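Local coordinates for nucleotidyltransferase-like protein (Exiguobacterium sibiricum, PDB 3C18) that is of unestablished function but probably acts as a nucleotidyltransferase, combining a nucleotidyltransferase-like domain with substrate-binding-like and helix-turn-helix domains, at residues E72-L75 and S76-I80; A83-R86 and A87-W90; R138-S142 and R143-Y147; S197-T200 and L201-I205. All blocks are in the same frame, centred on the assembly; numbering follows the deposited sequence.

Along the chain the four contacts come in series and fall into two pairs. Contacts 1 and 2 lie on the consecutive helices 72-81 and 85-93 of the nucleotidyltransferase-like region, their centres 10 Å apart, and they touch where Leu-79 meets Val-88 and Trp-78 meets Asn-84. Contacts 3 and 4 belong to the YgxA-like region, at the turn between helices 116-142 and 146-167 and at the start of helix 201-218; their centres are 13 Å apart, and Tyr-146 packs against Leu-201. Some 37 to 42 Å separates the centres of one pair from the other. The first pair thus packs two helices beside the sheet of its region, while the second forms helix ends that reach the second subunit.

Contact 1: E72-L75 and S76-I80; sequences EQVL and SRWLI
Val-74 O and Leu-75 O accept from Trp-78 N and Leu-79 N in the i to i+4 pattern of an alpha-helix, as Glu-72 O and Gln-73 O do from Ser-76 N and Arg-77 N. This is helix 72-81 of the nucleotidyltransferase-like region, which starts directly after strand 63-71 of its mixed sheet. The bond from Leu-79 N to Leu-75 O measures 2.9 Å.

Val-74 and Trp-78 run alongside each other and point the same way. With CG1 anti to the backbone N (chi1 171°), the valine sets this methyl over the indole face in a CH-pi contact, 4.1 Å from the centroid of the six-membered ring of Trp-78. The carbonyl oxygen Val-74 O also lies over a face of the indole, 3.4 Å above its plane and toward the rim. Leu-75 crosses Trp-78 at about a right angle, CD1 coming to 3.8 Å from Trp-78 CE3, while its CG packs against CD1 of Leu-79. Leu-75 is the buried member of the group and continues inward onto Ile-45, Tyr-103 and Leu-107. Trp-78 also makes an edge-to-face pair with Trp-53.

The polar ends turn to partners beyond the helix: Glu-72 forms a salt bridge with Arg-47 and Arg-77 another with Glu-251, the latter tying this helix to the helix-turn-helix region, just before helix 253-265. Arg-77 reaches back as well, through one water that accepts from NH1 at 2.9 Å and donates to Val-74 O at 3.2 Å.

Contact 2: A83-R86 and A87-W90; sequences ANRR and AVHW
Ala-87 N meets the side chain of Asn-84, the N-cap of helix 85-93, and donates to OD1 at 3.1 Å with an N-H...O angle of 154°. The donor stands well above the amide's carbonyl plane rather than in it. Chi1 of -168° places the Asn-84 amide beside its own carbonyl carbon, close to the first turn, and Ala-87 CB rests 3.7 Å from Asn-84 CG. The same methyl also packs on Leu-75 of helix 72-81.

Val-88 comes next. Its N makes a weak bond to Asn-84 O, and its side chain lies alongside that of Arg-85, CG2 being 4.0 Å from NH1. The bent Arg-85 chain gives the same NH1 to Asn-82 OD1 just before the helix. His-89 contributes mainly its backbone N, which donates to Arg-85 O at 3.2 Å, while its side chain touches Arg-28 and Leu-34.

Trp-90 closes the series. Its N bonds to Arg-86 O at 2.8 Å, and that oxygen also sits over one face of the indole. The Arg-86 chain, bent at chi3, brings its guanidinium to the CZ2-CH2 rim of the indole, so that Trp-90 CZ2 lies 3.3 Å above the centre of the guanidinium plane, with the two planes 47° apart. An alanine in place of Trp-90 is likely to open a gap against one face of the Arg-86 guanidinium and leave Leu-34 O without its indole donor.

Arg-86 NH1 is held by Asp-36 and by Ser-33 O, so its charge is probably balanced by the carboxylate while the rim of the indole covers one face of the guanidinium.

Contact 3: R138-S142 and R143-Y147; sequences RNLFS and RGNYY
Leu-140 O takes Asn-145 N at 2.9 Å and Phe-141 O takes Gly-144 N, a Schellman motif that ends helix 116-142 and turns the chain into helix 146-167. Gly-144 has the positive phi (80°) of this turn.

The close packing is aromatic. Tyr-146 directs its edge at the face of Phe-141 in an offset edge-to-face pair, centroids 5.4 Å apart and planes at 68°, with CE1 coming to 3.8 Å from Phe-141 CE2. Helix 201-218 adjoins both rings through Ile-205 and Leu-201. Leu-140 is buried beside Asn-145, and Val-175 of the second subunit packs on both.

Arg-143 and Asn-139 form the looser side, nearer solvent, although Val-175 of the second subunit also touches Arg-143. The arginine doubles back at chi3, and NH1 makes a weak bond to Asn-139 OD1 at 3.4 Å, the amide and guanidinium planes 72° apart. A leucine in place of Asn-139 would probably leave NH1 without this acceptor and the guanidinium less fixed. Ser-142 OG donates to Asn-139 O at 2.7 Å, in the carbonyl plane and on a lone pair.

A water spans the turn from the aromatic side, donating to Phe-141 O at 2.8 Å and bonded to Tyr-146 OH.

Contact 4: S197-T200 and L201-I205; sequences SEET and LEQRI
Arg-204 lays its guanidinium against Ser-197, whose CB stands 3.7 Å above the centre of one face. Glu-199 O approaches the same group at its edge, and NH2 donates to it at 2.8 Å, almost straight at 172° and with the oxygen in the guanidinium plane. Chi1 of 70° puts Arg-204 CG between its backbone N and carbonyl carbon, from where the chain folds back over the loop preceding the helix. Ser-197 OG in turn accepts from Glu-199 N at 3.0 Å, an ST turn that shapes the backbone carrying the arginine's acceptor.

Thr-200 is the N-cap of helix 201-218. Its OG1 accepts from Gln-203 N at 3.1 Å, and the two side chains slant across each other. Arg-204 N bonds to Thr-200 O at 2.9 Å. Glu-199 and Gln-203 run side by side, CB to CB at 3.8 Å, with carboxylate and amide planes 49° apart; the contact is mostly between CB and CG, the Glu-199 carboxylate also brushing Gln-203 CG.

The turn joins helix 185-195 to helix 201-218. Leu-201 packs on Tyr-146, Tyr-147 and Tyr-150 of helix 146-167, while Arg-204 reaches Leu-196 of the second subunit and gives Leu-195 O of that subunit a weak hydrogen bond.

Contact 1: E72-L75 and S76-I80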
loop_
_atom_site.group_PDB
_atom_site.type_symbol
_atom_site.label_atom_id
_atom_site.label_comp_id
_atom_site.label_asym_id
_atom_site.label_seq_id
_atom_site.Cartn_x
_atom_site.Cartn_y
_atom_site.Cartn_z
ATOM N N GLU A 72 12.980 -5.419 -15.934
ATOM C CA GLU A 72 14.196 -5.161 -15.164
ATOM C C GLU A 72 14.085 -3.957 -14.240
ATOM O O GLU A 72 14.683 -3.944 -13.178
ATOM C CB GLU A 72 15.392 -4.967 -16.107
ATOM C CG GLU A 72 16.699 -4.752 -15.383
ATOM C CD GLU A 72 17.886 -4.597 -16.322
ATOM O OE1 GLU A 72 17.721 -4.825 -17.526
ATOM O OE2 GLU A 72 18.989 -4.245 -15.855
ATOM N N GLN A 73 13.263 -2.992 -14.626
ATOM C CA GLN A 73 13.133 -1.714 -13.898
ATOM C C GLN A 73 12.118 -1.841 -12.809
ATOM O O GLN A 73 12.160 -1.137 -11.806
ATOM C CB GLN A 73 12.719 -0.575 -14.837
ATOM C CG GLN A 73 13.765 -0.316 -15.938
ATOM C CD GLN A 73 13.438 0.887 -16.824
ATOM O OE1 GLN A 73 12.426 1.568 -16.628
ATOM N NE2 GLN A 73 14.298 1.141 -17.818
ATOM N N VAL A 74 11.195 -2.762 -13.013
ATOM C CA VAL A 74 10.198 -3.064 -11.993
ATOM C C VAL A 74 10.847 -3.861 -10.849
ATOM O O VAL A 74 10.585 -3.620 -9.673
ATOM C CB VAL A 74 9.014 -3.814 -12.582
ATOM C CG1 VAL A 74 8.094 -4.323 -11.490
ATOM C CG2 VAL A 74 8.243 -2.890 -13.551
ATOM N N LEU A 75 11.694 -4.805 -11.216
ATOM C CA LEU A 75 12.391 -5.630 -10.246
ATOM C C LEU A 75 13.352 -4.755 -9.446
ATOM O O LEU A 75 13.512 -4.867 -8.222
ATOM C CB LEU A 75 13.204 -6.742 -10.934
ATOM C CG LEU A 75 13.966 -7.669 -9.978
ATOM C CD1 LEU A 75 13.016 -8.283 -8.935
ATOM C CD2 LEU A 75 14.772 -8.732 -10.724
ATOM N N SER A 76 14.023 -3.890 -10.170
ATOM C CA SER A 76 15.081 -3.032 -9.591
ATOM C C SER A 76 14.465 -2.220 -8.471
ATOM O O SER A 76 14.957 -2.149 -7.362
ATOM C CB SER A 76 15.666 -2.132 -10.694
ATOM O OG SER A 76 16.472 -1.120 -10.156
ATOM N N ARG A 77 13.361 -1.600 -8.808
ATOM C CA ARG A 77 12.587 -0.811 -7.866
ATOM C C ARG A 77 12.132 -1.623 -6.665
ATOM O O ARG A 77 12.186 -1.139 -5.560
ATOM C CB ARG A 77 11.355 -0.232 -8.532
ATOM C CG ARG A 77 10.534 0.617 -7.606
ATOM C CD ARG A 77 9.519 1.441 -8.370
ATOM N NE ARG A 77 8.614 2.087 -7.435
ATOM C CZ ARG A 77 7.702 1.442 -6.719
ATOM N NH1 ARG A 77 7.567 0.129 -6.819
ATOM N NH2 ARG A 77 6.939 2.110 -5.879
ATOM N N TRP A 78 11.680 -2.849 -6.890
ATOM C CA TRP A 78 11.244 -3.691 -5.780
ATOM C C TRP A 78 12.397 -3.901 -4.828
ATOM O O TRP A 78 12.246 -3.948 -3.601
ATOM C CB TRP A 78 10.805 -5.089 -6.213
ATOM C CG TRP A 78 9.475 -5.147 -6.875
ATOM C CD1 TRP A 78 8.489 -4.232 -6.789
ATOM C CD2 TRP A 78 8.948 -6.235 -7.674
ATOM N NE1 TRP A 78 7.400 -4.637 -7.523
ATOM C CE2 TRP A 78 7.642 -5.872 -8.053
ATOM C CE3 TRP A 78 9.453 -7.481 -8.081
ATOM C CZ2 TRP A 78 6.828 -6.691 -8.853
ATOM C CZ3 TRP A 78 8.650 -8.300 -8.871
ATOM C CH2 TRP A 78 7.344 -7.895 -9.246
ATOM N N LEU A 79 13.566 -4.066 -5.414
ATOM C CA LEU A 79 14.749 -4.424 -4.626
ATOM C C LEU A 79 15.249 -3.170 -3.900
ATOM O O LEU A 79 15.717 -3.236 -2.772
ATOM C CB LEU A 79 15.836 -5.050 -5.512
ATOM C CG LEU A 79 15.530 -6.405 -6.155
ATOM C CD1 LEU A 79 16.694 -6.845 -6.995
ATOM C CD2 LEU A 79 15.208 -7.470 -5.098
ATOM N N ILE A 80 15.098 -2.025 -4.560
ATOM C CA ILE A 80 15.569 -0.744 -4.008
ATOM C C ILE A 80 14.760 -0.376 -2.782
ATOM O O ILE A 80 15.280 0.163 -1.810
ATOM C CB ILE A 80 15.482 0.401 -5.043
ATOM C CG1 ILE A 80 16.665 0.299 -6.013
ATOM C CG2 ILE A 80 15.504 1.766 -4.364
ATOM C CD1 ILE A 80 16.640 1.354 -7.121
HETATM O O HOH W 1 8.177 -1.563 -9.106
#

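Contact 2: A83-R86 and A87-W90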
loop_
_atom_site.group_PDB
_atom_site.type_symbol
_atom_site.label_atom_id
_atom_site.label_comp_id
_atom_site.label_asym_id
_atom_site.label_seq_id
_atom_site.Cartn_x
_atom_site.Cartn_y
_atom_site.Cartn_z
ATOM N N ALA A 83 10.454 -4.010 -1.391
ATOM C CA ALA A 83 9.003 -4.108 -1.528
ATOM C C ALA A 83 8.499 -5.499 -1.875
ATOM O O ALA A 83 7.301 -5.712 -1.988
ATOM C CB ALA A 83 8.512 -3.096 -2.575
ATOM N N ASN A 84 9.409 -6.454 -2.022
ATOM C CA ASN A 84 9.023 -7.824 -2.458
ATOM C C ASN A 84 9.983 -8.875 -1.966
ATOM O O ASN A 84 10.945 -9.202 -2.629
ATOM C CB ASN A 84 8.926 -7.888 -3.992
ATOM C CG ASN A 84 8.261 -9.160 -4.496
ATOM O OD1 ASN A 84 8.264 -10.182 -3.829
ATOM N ND2 ASN A 84 7.705 -9.100 -5.695
ATOM N N ARG A 85 9.693 -9.387 -0.781
ATOM C CA ARG A 85 10.585 -10.307 -0.094
ATOM C C ARG A 85 10.783 -11.601 -0.858
ATOM O O ARG A 85 11.874 -12.182 -0.850
ATOM C CB ARG A 85 10.101 -10.576 1.348
ATOM C CG ARG A 85 10.252 -9.313 2.281
ATOM C CD ARG A 85 11.684 -8.654 2.176
ATOM N NE ARG A 85 12.695 -9.503 2.813
ATOM C CZ ARG A 85 14.007 -9.293 2.762
ATOM N NH1 ARG A 85 14.482 -8.252 2.109
ATOM N NH2 ARG A 85 14.842 -10.133 3.357
ATOM N N ARG A 86 9.733 -12.051 -1.518
ATOM C CA ARG A 86 9.826 -13.297 -2.322
ATOM C C ARG A 86 10.840 -13.137 -3.411
ATOM O O ARG A 86 11.635 -14.018 -3.662
ATOM C CB ARG A 86 8.523 -13.693 -3.006
ATOM C CG ARG A 86 7.726 -14.651 -2.238
ATOM C CD ARG A 86 6.829 -15.475 -3.158
ATOM N NE ARG A 86 6.116 -14.643 -4.124
ATOM C CZ ARG A 86 5.181 -15.073 -4.953
ATOM N NH1 ARG A 86 4.816 -16.344 -4.930
ATOM N NH2 ARG A 86 4.601 -14.220 -5.801
ATOM N N ALA A 87 10.807 -11.987 -4.055
ATOM C CA ALA A 87 11.708 -11.742 -5.197
ATOM C C ALA A 87 13.155 -11.769 -4.740
ATOM O O ALA A 87 14.018 -12.280 -5.442
ATOM C CB ALA A 87 11.386 -10.441 -5.900
ATOM N N VAL A 88 13.411 -11.235 -3.554
ATOM C CA VAL A 88 14.778 -11.228 -3.019
ATOM C C VAL A 88 15.225 -12.674 -2.900
ATOM O O VAL A 88 16.317 -13.036 -3.319
ATOM C CB VAL A 88 14.912 -10.513 -1.644
ATOM C CG1 VAL A 88 16.270 -10.803 -1.019
ATOM C CG2 VAL A 88 14.693 -9.021 -1.790
ATOM N N HIS A 89 14.320 -13.492 -2.387
ATOM C CA HIS A 89 14.569 -14.920 -2.155
ATOM C C HIS A 89 14.808 -15.633 -3.465
ATOM O O HIS A 89 15.709 -16.464 -3.586
ATOM C CB HIS A 89 13.369 -15.584 -1.458
ATOM C CG HIS A 89 13.622 -16.991 -1.022
ATOM N ND1 HIS A 89 13.440 -17.411 0.276
ATOM C CD2 HIS A 89 14.073 -18.073 -1.705
ATOM C CE1 HIS A 89 13.763 -18.691 0.377
ATOM N NE2 HIS A 89 14.150 -19.118 -0.811
ATOM N N TRP A 90 13.998 -15.287 -4.459
ATOM C CA TRP A 90 14.104 -15.925 -5.748
ATOM C C TRP A 90 15.474 -15.676 -6.361
ATOM O O TRP A 90 16.105 -16.585 -6.896
ATOM C CB TRP A 90 13.053 -15.416 -6.743
ATOM C CG TRP A 90 11.666 -15.830 -6.438
ATOM C CD1 TRP A 90 11.285 -16.883 -5.668
ATOM C CD2 TRP A 90 10.467 -15.245 -6.943
ATOM N NE1 TRP A 90 9.937 -16.976 -5.630
ATOM C CE2 TRP A 90 9.398 -15.974 -6.400
ATOM C CE3 TRP A 90 10.193 -14.170 -7.789
ATOM C CZ2 TRP A 90 8.059 -15.669 -6.680
ATOM C CZ3 TRP A 90 8.859 -13.853 -8.049
ATOM C CH2 TRP A 90 7.815 -14.614 -7.514
#

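Contact 3: R138-S142 and R143-Y147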
loop_
_atom_site.group_PDB
_atom_site.type_symbol
_atom_site.label_atom_id
_atom_site.label_comp_id
_atom_site.label_asym_id
_atom_site.label_seq_id
_atom_site.Cartn_x
_atom_site.Cartn_y
_atom_site.Cartn_z
ATOM N N ARG A 138 -3.550 9.300 17.606
ATOM C CA ARG A 138 -3.695 10.353 18.604
ATOM C C ARG A 138 -5.022 11.048 18.421
ATOM O O ARG A 138 -5.768 11.324 19.365
ATOM C CB ARG A 138 -2.513 11.309 18.479
ATOM C CG ARG A 138 -2.534 12.407 19.498
ATOM C CD ARG A 138 -1.297 13.263 19.386
ATOM N NE ARG A 138 -1.192 13.831 18.050
ATOM C CZ ARG A 138 -0.134 14.504 17.619
ATOM N NH1 ARG A 138 0.906 14.693 18.438
ATOM N NH2 ARG A 138 -0.113 14.971 16.376
ATOM N N ASN A 139 -5.344 11.300 17.175
ATOM C CA ASN A 139 -6.593 11.945 16.835
ATOM C C ASN A 139 -7.777 11.074 17.258
ATOM O O ASN A 139 -8.701 11.532 17.908
ATOM C CB ASN A 139 -6.632 12.288 15.340
ATOM C CG ASN A 139 -7.973 12.916 14.910
ATOM O OD1 ASN A 139 -8.829 12.238 14.316
ATOM N ND2 ASN A 139 -8.169 14.198 15.236
ATOM N N LEU A 140 -7.715 9.789 16.943
ATOM C CA LEU A 140 -8.824 8.878 17.256
ATOM C C LEU A 140 -8.988 8.722 18.747
ATOM O O LEU A 140 -10.086 8.614 19.278
ATOM C CB LEU A 140 -8.621 7.506 16.595
ATOM C CG LEU A 140 -8.756 7.547 15.048
ATOM C CD1 LEU A 140 -7.974 6.410 14.389
ATOM C CD2 LEU A 140 -10.226 7.508 14.664
ATOM N N PHE A 141 -7.867 8.691 19.433
ATOM C CA PHE A 141 -7.934 8.678 20.902
ATOM C C PHE A 141 -8.618 9.954 21.430
ATOM O O PHE A 141 -9.408 9.914 22.343
ATOM C CB PHE A 141 -6.551 8.603 21.499
ATOM C CG PHE A 141 -6.562 8.530 22.984
ATOM C CD1 PHE A 141 -6.588 9.709 23.749
ATOM C CD2 PHE A 141 -6.548 7.310 23.627
ATOM C CE1 PHE A 141 -6.601 9.658 25.143
ATOM C CE2 PHE A 141 -6.551 7.247 25.000
ATOM C CZ PHE A 141 -6.601 8.413 25.768
ATOM N N SER A 142 -8.317 11.085 20.809
ATOM C CA SER A 142 -8.864 12.371 21.289
ATOM C C SER A 142 -10.380 12.402 21.153
ATOM O O SER A 142 -11.090 13.058 21.902
ATOM C CB SER A 142 -8.229 13.563 20.539
ATOM O OG SER A 142 -8.831 13.808 19.271
ATOM N N ARG A 143 -10.865 11.629 20.205
ATOM C CA ARG A 143 -12.289 11.633 19.832
ATOM C C ARG A 143 -13.035 10.511 20.517
ATOM O O ARG A 143 -14.232 10.337 20.316
ATOM C CB ARG A 143 -12.446 11.530 18.310
ATOM C CG ARG A 143 -12.034 12.774 17.559
ATOM C CD ARG A 143 -11.841 12.491 16.067
ATOM N NE ARG A 143 -12.914 11.639 15.544
ATOM C CZ ARG A 143 -12.953 11.130 14.308
ATOM N NH1 ARG A 143 -11.972 11.372 13.438
ATOM N NH2 ARG A 143 -13.981 10.372 13.943
ATOM N N GLY A 144 -12.335 9.766 21.350
ATOM C CA GLY A 144 -12.965 8.681 22.112
ATOM C C GLY A 144 -13.184 7.401 21.329
ATOM O O GLY A 144 -13.869 6.476 21.790
ATOM N N ASN A 145 -12.575 7.328 20.154
ATOM C CA ASN A 145 -12.654 6.100 19.304
ATOM C C ASN A 145 -11.502 5.151 19.604
ATOM O O ASN A 145 -10.580 5.058 18.862
ATOM C CB ASN A 145 -12.615 6.465 17.820
ATOM C CG ASN A 145 -13.716 7.416 17.407
ATOM O OD1 ASN A 145 -13.472 8.376 16.694
ATOM N ND2 ASN A 145 -14.929 7.149 17.854
ATOM N N TYR A 146 -11.606 4.419 20.689
ATOM C CA TYR A 146 -10.470 3.680 21.259
ATOM C C TYR A 146 -10.093 2.430 20.467
ATOM O O TYR A 146 -8.926 2.119 20.340
ATOM C CB TYR A 146 -10.719 3.324 22.722
ATOM C CG TYR A 146 -10.985 4.579 23.555
ATOM C CD1 TYR A 146 -10.025 5.571 23.640
ATOM C CD2 TYR A 146 -12.195 4.774 24.212
ATOM C CE1 TYR A 146 -10.240 6.713 24.357
ATOM C CE2 TYR A 146 -12.428 5.923 24.935
ATOM C CZ TYR A 146 -11.438 6.897 24.990
ATOM O OH TYR A 146 -11.630 8.056 25.683
ATOM N N TYR A 147 -11.081 1.709 19.953
ATOM C CA TYR A 147 -10.780 0.458 19.212
ATOM C C TYR A 147 -10.052 0.774 17.929
ATOM O O TYR A 147 -9.142 0.079 17.508
ATOM C CB TYR A 147 -12.035 -0.333 18.926
ATOM C CG TYR A 147 -12.514 -1.061 20.144
ATOM C CD1 TYR A 147 -11.828 -2.155 20.622
ATOM C CD2 TYR A 147 -13.629 -0.648 20.824
ATOM C CE1 TYR A 147 -12.254 -2.835 21.757
ATOM C CE2 TYR A 147 -14.068 -1.323 21.953
ATOM C CZ TYR A 147 -13.380 -2.416 22.412
ATOM O OH TYR A 147 -13.820 -3.084 23.538
HETATM O O HOH W 2 -10.377 10.080 24.963
#

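Contact 4: S197-T200 and L201-I205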
loop_
_atom_site.group_PDB
_atom_site.type_symbol
_atom_site.label_atom_id
_atom_site.label_comp_id
_atom_site.label_asym_id
_atom_site.label_seq_id
_atom_site.Cartn_x
_atom_site.Cartn_y
_atom_site.Cartn_z
ATOM N N SER A 197 -0.448 -5.709 28.450
ATOM C CA SER A 197 -0.964 -4.710 29.381
ATOM C C SER A 197 -2.150 -5.266 30.109
ATOM O O SER A 197 -2.930 -6.041 29.547
ATOM C CB SER A 197 -1.420 -3.432 28.639
ATOM O OG SER A 197 -1.863 -2.436 29.547
ATOM N N GLU A 198 -2.267 -4.860 31.362
ATOM C CA GLU A 198 -3.432 -5.169 32.169
ATOM C C GLU A 198 -4.150 -3.876 32.530
ATOM O O GLU A 198 -5.025 -3.856 33.389
ATOM C CB GLU A 198 -3.034 -5.919 33.443
ATOM C CG GLU A 198 -2.851 -7.408 33.242
ATOM C CD GLU A 198 -2.535 -8.126 34.547
ATOM O OE1 GLU A 198 -1.698 -7.604 35.324
ATOM O OE2 GLU A 198 -3.118 -9.212 34.797
ATOM N N GLU A 199 -3.736 -2.784 31.902
ATOM C CA GLU A 199 -4.407 -1.494 32.116
ATOM C C GLU A 199 -5.702 -1.519 31.315
ATOM O O GLU A 199 -5.970 -2.468 30.583
ATOM C CB GLU A 199 -3.564 -0.285 31.666
ATOM C CG GLU A 199 -2.168 -0.200 32.230
ATOM C CD GLU A 199 -2.093 0.466 33.580
ATOM O OE1 GLU A 199 -3.054 0.363 34.365
ATOM O OE2 GLU A 199 -1.054 1.102 33.860
ATOM N N THR A 200 -6.481 -0.449 31.447
ATOM C CA THR A 200 -7.700 -0.293 30.666
ATOM C C THR A 200 -7.294 -0.049 29.220
ATOM O O THR A 200 -6.151 0.247 28.919
ATOM C CB THR A 200 -8.589 0.868 31.163
ATOM O OG1 THR A 200 -7.925 2.108 30.964
ATOM C CG2 THR A 200 -8.938 0.738 32.636
ATOM N N LEU A 201 -8.242 -0.211 28.316
ATOM C CA LEU A 201 -7.981 0.017 26.903
ATOM C C LEU A 201 -7.432 1.428 26.725
ATOM O O LEU A 201 -6.410 1.666 26.044
ATOM C CB LEU A 201 -9.268 -0.225 26.074
ATOM C CG LEU A 201 -9.096 0.011 24.579
ATOM C CD1 LEU A 201 -8.053 -0.940 24.002
ATOM C CD2 LEU A 201 -10.423 -0.106 23.841
ATOM N N GLU A 202 -8.109 2.374 27.357
ATOM C CA GLU A 202 -7.769 3.784 27.214
ATOM C C GLU A 202 -6.355 4.031 27.706
ATOM O O GLU A 202 -5.561 4.702 27.062
ATOM C CB GLU A 202 -8.741 4.699 27.993
ATOM C CG GLU A 202 -10.145 4.698 27.461
ATOM C CD GLU A 202 -11.038 3.629 28.125
ATOM O OE1 GLU A 202 -10.493 2.665 28.682
ATOM O OE2 GLU A 202 -12.284 3.745 28.073
ATOM N N GLN A 203 -6.062 3.499 28.879
ATOM C CA GLN A 203 -4.778 3.740 29.492
ATOM C C GLN A 203 -3.664 3.126 28.663
ATOM O O GLN A 203 -2.638 3.768 28.427
ATOM C CB GLN A 203 -4.740 3.218 30.919
ATOM C CG GLN A 203 -3.481 3.607 31.637
ATOM C CD GLN A 203 -3.395 5.099 31.896
ATOM O OE1 GLN A 203 -4.330 5.697 32.423
ATOM N NE2 GLN A 203 -2.264 5.707 31.545
ATOM N N ARG A 204 -3.865 1.908 28.185
ATOM C CA ARG A 204 -2.754 1.239 27.462
ATOM C C ARG A 204 -2.460 1.996 26.153
ATOM O O ARG A 204 -1.312 2.156 25.754
ATOM C CB ARG A 204 -3.010 -0.233 27.231
ATOM C CG ARG A 204 -4.094 -0.477 26.222
ATOM C CD ARG A 204 -4.341 -1.970 26.042
ATOM N NE ARG A 204 -4.796 -2.586 27.269
ATOM C CZ ARG A 204 -4.996 -3.876 27.396
ATOM N NH1 ARG A 204 -4.760 -4.675 26.373
ATOM N NH2 ARG A 204 -5.417 -4.369 28.543
ATOM N N ILE A 205 -3.506 2.488 25.517
ATOM C CA ILE A 205 -3.337 3.261 24.279
ATOM C C ILE A 205 -2.628 4.563 24.568
ATOM O O ILE A 205 -1.796 5.032 23.821
ATOM C CB ILE A 205 -4.721 3.593 23.579
ATOM C CG1 ILE A 205 -5.441 2.326 23.129
ATOM C CG2 ILE A 205 -4.530 4.513 22.401
ATOM C CD1 ILE A 205 -6.900 2.576 22.767
HETATM O O HOH W 3 -3.224 -7.054 27.237
#